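Local structure of carboxymuconolactone decarboxylase family protein (Thermotoga maritima, 1VKE) at residues F41-D44 and S45-R49; E90-F93 and E94-I98. The protein probably acts as a peroxiredoxin-like oxidoreductase of the AhpD-like clan, possibly taking part in the antioxidative response. One frame throughout, in Å; residues are numbered along the deposited sequence. Where two conformers were deposited one is given.

Contact 1: F41-D44 and S45-R49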
ATOM      1  N   PHE E  41      -7.736 -19.371  -4.646  1.00 12.05           N
ATOM      2  CA  PHE E  41      -8.114 -19.004  -6.002  1.00  9.98           C
ATOM      3  C   PHE E  41      -9.590 -19.243  -6.252  1.00 13.54           C
ATOM      4  O   PHE E  41     -10.238 -18.448  -6.918  1.00 15.27           O
ATOM      5  CB  PHE E  41      -7.251 -19.756  -7.028  1.00 12.58           C
ATOM      6  CG  PHE E  41      -5.938 -19.075  -7.359  1.00 14.00           C
ATOM      7  CD1 PHE E  41      -4.945 -18.899  -6.419  1.00 15.48           C
ATOM      8  CD2 PHE E  41      -5.695 -18.644  -8.649  1.00 16.98           C
ATOM      9  CE1 PHE E  41      -3.699 -18.283  -6.775  1.00 14.75           C
ATOM     10  CE2 PHE E  41      -4.482 -18.063  -8.989  1.00 16.24           C
ATOM     11  CZ  PHE E  41      -3.506 -17.871  -8.072  1.00 13.66           C
ATOM     12  N   ASN E  42     -10.139 -20.327  -5.716  1.00 12.56           N
ATOM     13  CA  ASN E  42     -11.548 -20.629  -5.893  1.00 13.58           C
ATOM     14  C   ASN E  42     -12.410 -19.578  -5.167  1.00 13.85           C
ATOM     15  O   ASN E  42     -13.426 -19.165  -5.689  1.00 14.49           O
ATOM     16  CB  ASN E  42     -11.839 -22.033  -5.394  1.00 15.25           C
ATOM     17  CG  ASN E  42     -13.269 -22.466  -5.656  1.00 28.69           C
ATOM     18  OD1 ASN E  42     -14.051 -22.634  -4.725  1.00 41.95           O
ATOM     19  ND2 ASN E  42     -13.618 -22.633  -6.927  1.00 35.30           N
ATOM     20  N   LEU E  43     -11.983 -19.135  -3.988  1.00 12.42           N
ATOM     21  CA  LEU E  43     -12.708 -18.091  -3.273  1.00 13.52           C
ATOM     22  C   LEU E  43     -12.690 -16.766  -4.024  1.00 12.96           C
ATOM     23  O   LEU E  43     -13.698 -16.021  -3.984  1.00 16.38           O
ATOM     24  CB  LEU E  43     -12.093 -17.971  -1.878  0.65 14.89           C
ATOM     25  CG  LEU E  43     -12.796 -17.107  -0.855  0.65 18.85           C
ATOM     26  CD1 LEU E  43     -14.270 -17.490  -0.673  0.65 19.75           C
ATOM     27  CD2 LEU E  43     -12.057 -17.294   0.432  0.65 23.16           C
ATOM     28  N   ASP E  44     -11.539 -16.445  -4.622  1.00 14.04           N
ATOM     29  CA  ASP E  44     -11.369 -15.237  -5.438  1.00 15.08           C
ATOM     30  C   ASP E  44     -12.396 -15.252  -6.581  1.00 19.49           C
ATOM     31  O   ASP E  44     -13.049 -14.255  -6.841  1.00 21.88           O
ATOM     32  CB  ASP E  44      -9.965 -15.160  -6.002  1.00 15.34           C
ATOM     33  CG  ASP E  44      -9.665 -13.819  -6.673  1.00 18.14           C
ATOM     34  OD1 ASP E  44     -10.099 -12.754  -6.189  1.00 24.16           O
ATOM     35  OD2 ASP E  44      -8.941 -13.779  -7.654  1.00 26.00           O
ATOM     36  N   SER E  45     -12.623 -16.401  -7.182  1.00 14.41           N
ATOM     37  CA  SER E  45     -13.663 -16.493  -8.235  1.00 15.11           C
ATOM     38  C   SER E  45     -15.061 -16.422  -7.635  1.00 12.45           C
ATOM     39  O   SER E  45     -15.974 -15.719  -8.148  1.00 13.02           O
ATOM     40  CB  SER E  45     -13.465 -17.794  -9.018  0.65 15.32           C
ATOM     41  OG  SER E  45     -14.382 -17.882 -10.083  0.65 18.85           O
ATOM     42  N   ALA E  46     -15.262 -17.123  -6.511  1.00 12.18           N
ATOM     43  CA  ALA E  46     -16.583 -17.197  -5.883  1.00 12.19           C
ATOM     44  C   ALA E  46     -17.201 -15.850  -5.476  1.00 10.91           C
ATOM     45  O   ALA E  46     -18.400 -15.653  -5.609  1.00 13.24           O
ATOM     46  CB  ALA E  46     -16.546 -18.092  -4.666  1.00 12.47           C
ATOM     47  N   VAL E  47     -16.384 -14.944  -4.936  1.00 10.69           N
ATOM     48  CA  VAL E  47     -16.896 -13.663  -4.400  1.00  9.74           C
ATOM     49  C   VAL E  47     -17.444 -12.742  -5.475  1.00 11.22           C
ATOM     50  O   VAL E  47     -18.094 -11.772  -5.130  1.00 14.40           O
ATOM     51  CB  VAL E  47     -15.903 -12.955  -3.487  1.00 12.24           C
ATOM     52  CG1 VAL E  47     -15.621 -13.795  -2.266  1.00 18.68           C
ATOM     53  CG2 VAL E  47     -14.641 -12.539  -4.230  1.00 13.32           C
ATOM     54  N   TYR E  48     -17.166 -13.016  -6.762  1.00 12.58           N
ATOM     55  CA  TYR E  48     -17.734 -12.238  -7.840  1.00 12.18           C
ATOM     56  C   TYR E  48     -18.946 -12.890  -8.494  1.00 14.45           C
ATOM     57  O   TYR E  48     -19.522 -12.305  -9.417  1.00 14.37           O
ATOM     58  CB  TYR E  48     -16.663 -11.942  -8.898  1.00 12.43           C
ATOM     59  CG  TYR E  48     -15.545 -11.077  -8.342  1.00 10.59           C
ATOM     60  CD1 TYR E  48     -15.711  -9.696  -8.191  1.00 10.73           C
ATOM     61  CD2 TYR E  48     -14.384 -11.632  -7.888  1.00 12.94           C
ATOM     62  CE1 TYR E  48     -14.703  -8.903  -7.637  1.00 11.83           C
ATOM     63  CE2 TYR E  48     -13.389 -10.850  -7.323  1.00 10.19           C
ATOM     64  CZ  TYR E  48     -13.573  -9.498  -7.207  1.00 12.00           C
ATOM     65  OH  TYR E  48     -12.537  -8.768  -6.660  1.00 15.05           O
ATOM     66  N   ARG E  49     -19.331 -14.103  -8.064  1.00 13.09           N
ATOM     67  CA  ARG E  49     -20.557 -14.727  -8.549  1.00 11.53           C
ATOM     68  C   ARG E  49     -21.753 -13.930  -7.987  1.00 13.73           C
ATOM     69  O   ARG E  49     -21.667 -13.382  -6.893  1.00 14.41           O
ATOM     70  CB  ARG E  49     -20.647 -16.209  -8.150  1.00 12.70           C
ATOM     71  CG  ARG E  49     -19.663 -17.138  -8.806  1.00 16.47           C
ATOM     72  CD  ARG E  49     -20.112 -18.616  -8.767  1.00 19.24           C
ATOM     73  NE  ARG E  49     -20.172 -19.173  -7.405  1.00 24.75           N
ATOM     74  CZ  ARG E  49     -19.226 -19.926  -6.825  1.00 27.27           C
ATOM     75  NH1 ARG E  49     -18.111 -20.251  -7.464  1.00 23.19           N
ATOM     76  NH2 ARG E  49     -19.406 -20.363  -5.580  1.00 29.93           N
TER
HETATM   77  O   HOH W   1     -16.961 -22.192  -4.961  1.00 39.10           O
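Asp44 and Tyr48, one helical turn apart, meet where helix 35-46 gives way to a turn. The tyrosine presents the edge of its ring to the backbone carbonyl, CD2 lying 3.1 Å from Asp44 O and near the ring plane. The same edge also faces the carboxylate, with CE2 4.0 Å from Asp44 OD1; this oxygen lies in the ring plane, at the rim, and the carboxylate is turned 80° to it. Asp44 reaches this place because CG is anti to the backbone N (chi1 -171°), which carries the carboxylate to the side where the Tyr48 hydroxyl also ends. Both polar ends, Asp44 OD2 and Tyr48 OH, are hydrogen-bonded to an unidentified ligand, probably from the crystallisation liquor, that may mark a pocket; an acid and a phenol suit such a place.

Behind these side chains run i to i+4 backbone bonds. Val47 N gives its hydrogen to Leu43 O at 3.0 Å, and Ala46 N to Asn42 O at 2.9 Å. A type I turn from Ala46 to Arg49 follows, closed by Arg49 N to Ala46 O. The branched Val47 sets CG1 against Leu43 CD1, in the leucine conformer given, an apolar pair on a buried side. On the exposed side a water bridges the side chains of Asn42 and Arg49, donating to Asn42 OD1 at 3.0 Å and accepting from Arg49 NH2. The small Ala46 lets the guanidinium lie over it, CB 3.5 Å above its plane and toward the rim.

Farther out, Val101 of the second subunit packs on Leu43, Asp44 and Val47, while Ile108 of the third subunit covers Phe41 and Asp44. Within the chain, the Tyr48 ring meets His78 of helix 72-84, and Arg49 O accepts from Lys58 of helix 55-68.

Contact 2: E90-F93 and E94-I98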
ATOM      1  N   GLU E  90     -19.234   5.079 -19.546  1.00 12.94           N
ATOM      2  CA  GLU E  90     -19.675   6.009 -18.509  1.00 13.51           C
ATOM      3  C   GLU E  90     -19.709   5.368 -17.092  1.00 12.08           C
ATOM      4  O   GLU E  90     -19.267   5.975 -16.112  1.00 14.43           O
ATOM      5  CB  GLU E  90     -21.026   6.642 -18.849  1.00 15.18           C
ATOM      6  CG  GLU E  90     -21.363   7.789 -17.906  1.00 26.50           C
ATOM      7  CD  GLU E  90     -22.468   8.715 -18.440  1.00 43.69           C
ATOM      8  OE1 GLU E  90     -22.931   8.523 -19.598  1.00 44.66           O
ATOM      9  OE2 GLU E  90     -22.883   9.636 -17.683  1.00 48.65           O
ATOM     10  N   GLU E  91     -20.258   4.153 -17.001  1.00 11.49           N
ATOM     11  CA  GLU E  91     -20.324   3.448 -15.729  1.00 12.27           C
ATOM     12  C   GLU E  91     -18.917   3.159 -15.229  1.00 12.25           C
ATOM     13  O   GLU E  91     -18.582   3.427 -14.065  1.00 11.75           O
ATOM     14  CB  GLU E  91     -21.101   2.122 -15.873  1.00 12.25           C
ATOM     15  CG  GLU E  91     -22.608   2.299 -16.066  1.00 13.61           C
ATOM     16  CD  GLU E  91     -23.336   0.993 -16.362  1.00 17.90           C
ATOM     17  OE1 GLU E  91     -22.846   0.187 -17.197  1.00 13.03           O
ATOM     18  OE2 GLU E  91     -24.434   0.795 -15.809  1.00 24.42           O
ATOM     19  N   ILE E  92     -18.067   2.654 -16.116  1.00 10.58           N
ATOM     20  CA  ILE E  92     -16.664   2.396 -15.757  1.00  9.50           C
ATOM     21  C   ILE E  92     -15.939   3.667 -15.300  1.00 10.39           C
ATOM     22  O   ILE E  92     -15.252   3.637 -14.273  1.00 10.71           O
ATOM     23  CB  ILE E  92     -15.928   1.716 -16.941  1.00 10.63           C
ATOM     24  CG1 ILE E  92     -16.503   0.315 -17.129  1.00 11.32           C
ATOM     25  CG2 ILE E  92     -14.424   1.679 -16.701  1.00 13.80           C
ATOM     26  CD1 ILE E  92     -16.104  -0.342 -18.474  1.00 11.50           C
ATOM     27  N   PHE E  93     -16.135   4.780 -16.004  1.00 10.89           N
ATOM     28  CA  PHE E  93     -15.463   6.031 -15.611  1.00 11.38           C
ATOM     29  C   PHE E  93     -15.977   6.568 -14.281  1.00 11.76           C
ATOM     30  O   PHE E  93     -15.184   7.057 -13.486  1.00 12.19           O
ATOM     31  CB  PHE E  93     -15.555   7.114 -16.685  1.00 14.11           C
ATOM     32  CG  PHE E  93     -14.930   6.759 -18.014  1.00 17.20           C
ATOM     33  CD1 PHE E  93     -13.829   5.960 -18.121  1.00 24.13           C
ATOM     34  CD2 PHE E  93     -15.464   7.294 -19.176  1.00 32.40           C
ATOM     35  CE1 PHE E  93     -13.284   5.664 -19.375  1.00 23.12           C
ATOM     36  CE2 PHE E  93     -14.910   7.007 -20.426  1.00 33.57           C
ATOM     37  CZ  PHE E  93     -13.813   6.191 -20.509  1.00 29.43           C
ATOM     38  N   GLU E  94     -17.263   6.397 -13.991  1.00 12.99           N
ATOM     39  CA  GLU E  94     -17.799   6.839 -12.682  1.00 11.75           C
ATOM     40  C   GLU E  94     -17.200   6.048 -11.548  1.00 13.86           C
ATOM     41  O   GLU E  94     -16.902   6.599 -10.480  1.00 13.71           O
ATOM     42  CB  GLU E  94     -19.326   6.761 -12.639  1.00 10.99           C
ATOM     43  CG  GLU E  94     -20.011   7.814 -13.506  1.00 13.26           C
ATOM     44  CD  GLU E  94     -21.533   7.800 -13.438  1.00 16.39           C
ATOM     45  OE1 GLU E  94     -22.091   7.312 -12.434  1.00 16.06           O
ATOM     46  OE2 GLU E  94     -22.169   8.278 -14.420  1.00 15.45           O
ATOM     47  N   ALA E  95     -16.975   4.755 -11.778  1.00 12.13           N
ATOM     48  CA  ALA E  95     -16.266   3.930 -10.802  1.00 12.56           C
ATOM     49  C   ALA E  95     -14.807   4.303 -10.664  1.00 11.53           C
ATOM     50  O   ALA E  95     -14.282   4.380  -9.543  1.00 11.40           O
ATOM     51  CB  ALA E  95     -16.397   2.468 -11.185  1.00 12.40           C
ATOM     52  N   LEU E  96     -14.114   4.543 -11.781  1.00 11.07           N
ATOM     53  CA  LEU E  96     -12.704   4.871 -11.733  1.00 12.22           C
ATOM     54  C   LEU E  96     -12.495   6.227 -11.015  1.00 11.13           C
ATOM     55  O   LEU E  96     -11.456   6.439 -10.390  1.00 12.07           O
ATOM     56  CB  LEU E  96     -12.080   4.885 -13.141  1.00 12.61           C
ATOM     57  CG  LEU E  96     -11.895   3.538 -13.853  1.00 11.76           C
ATOM     58  CD1 LEU E  96     -11.534   3.721 -15.339  1.00 15.14           C
ATOM     59  CD2 LEU E  96     -10.843   2.693 -13.117  1.00 14.60           C
ATOM     60  N   ASP E  97     -13.455   7.136 -11.159  1.00 12.17           N
ATOM     61  CA  ASP E  97     -13.383   8.455 -10.489  1.00 12.99           C
ATOM     62  C   ASP E  97     -13.388   8.311  -8.967  1.00 12.41           C
ATOM     63  O   ASP E  97     -12.662   9.023  -8.264  1.00 14.23           O
ATOM     64  CB  ASP E  97     -14.549   9.337 -10.883  1.00 13.58           C
ATOM     65  CG  ASP E  97     -14.340  10.076 -12.176  1.00 18.02           C
ATOM     66  OD1 ASP E  97     -13.183  10.203 -12.639  1.00 16.20           O
ATOM     67  OD2 ASP E  97     -15.315  10.625 -12.755  1.00 16.01           O
ATOM     68  N   ILE E  98     -14.170   7.359  -8.451  1.00 11.07           N
ATOM     69  CA  ILE E  98     -14.178   7.059  -7.019  1.00 12.80           C
ATOM     70  C   ILE E  98     -12.808   6.561  -6.608  1.00 13.42           C
ATOM     71  O   ILE E  98     -12.241   7.005  -5.621  1.00 12.35           O
ATOM     72  CB  ILE E  98     -15.306   6.043  -6.668  1.00 12.84           C
ATOM     73  CG1 ILE E  98     -16.683   6.721  -6.723  1.00 14.58           C
ATOM     74  CG2 ILE E  98     -15.087   5.469  -5.314  1.00 13.73           C
ATOM     75  CD1 ILE E  98     -17.883   5.786  -6.792  1.00 15.19           C
TER
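The ring of Phe93 has Leu96 at its edge, the methyl CD1 lying near the ring plane and 4.2 Å from Phe93 CD1. The other flat groups here are carboxylates, and those of Glu90 and Glu94 stand 67° apart. Their like-charged atoms come close, Glu90 OE2 to Glu94 OE2 at 3.6 Å, an approach that would probably be unfavourable by itself. At Glu94 it is likely to be offset by the second subunit: OE1 forms a salt bridge with Lys58 of that subunit and accepts from its Leu53 N, while OE2 accepts from its Lys52 N. Glutamate suits the spot because its extended chain carries both oxygens across the interface; an alanine here would probably leave that lysine without its buried counter-charge and two backbone N-H groups without their acceptor.

On another side of the helix, Ile92 and Leu96 lie side by side and point the same way, with Ile92 CG2 3.8 Å from Leu96 CD1. The branch CG2 of Ile92 is anti to the backbone N, which turns it along the helix toward the leucine. Four successive i to i+4 bonds carry this run, among them Leu96 N to Ile92 O at 2.9 Å and Asp97 N to Phe93 O, also 2.9 Å. Asp97 is buried, yet each of its oxygens is hydrogen-bonded to the fifth subunit, OD2 to Thr34 OG1 and OD1 to Thr37 OG1 of that chain.

Helix 89-103 thus offers different sides to different neighbours. Ile92 and Leu96 pack on helices 108-127 and 55-68 of the same chain, while the small Ala95 touches Val64 of helix 55-68 and Met61 of the second subunit.

Overall arrangement
From the N terminus, the chain reaches contact 1 in the later part of helix 35-46 and the turn that follows. It then runs through helices 55-68 and 72-84, with the Cys71-Cys74 disulfide at the start of the second, before entering contact 2 in helix 89-103. Each contact joins consecutive residues, so neither closes a long loop; they follow in series, without nesting or crossing. The centres of contact 1 and contact 2 are 23 Å apart, and the two do not touch. Helix 55-68 lies between them in sequence and meets both, through Lys58 and through Leu63 and Val64. Both contacts also reach the second subunit of the six-chain assembly.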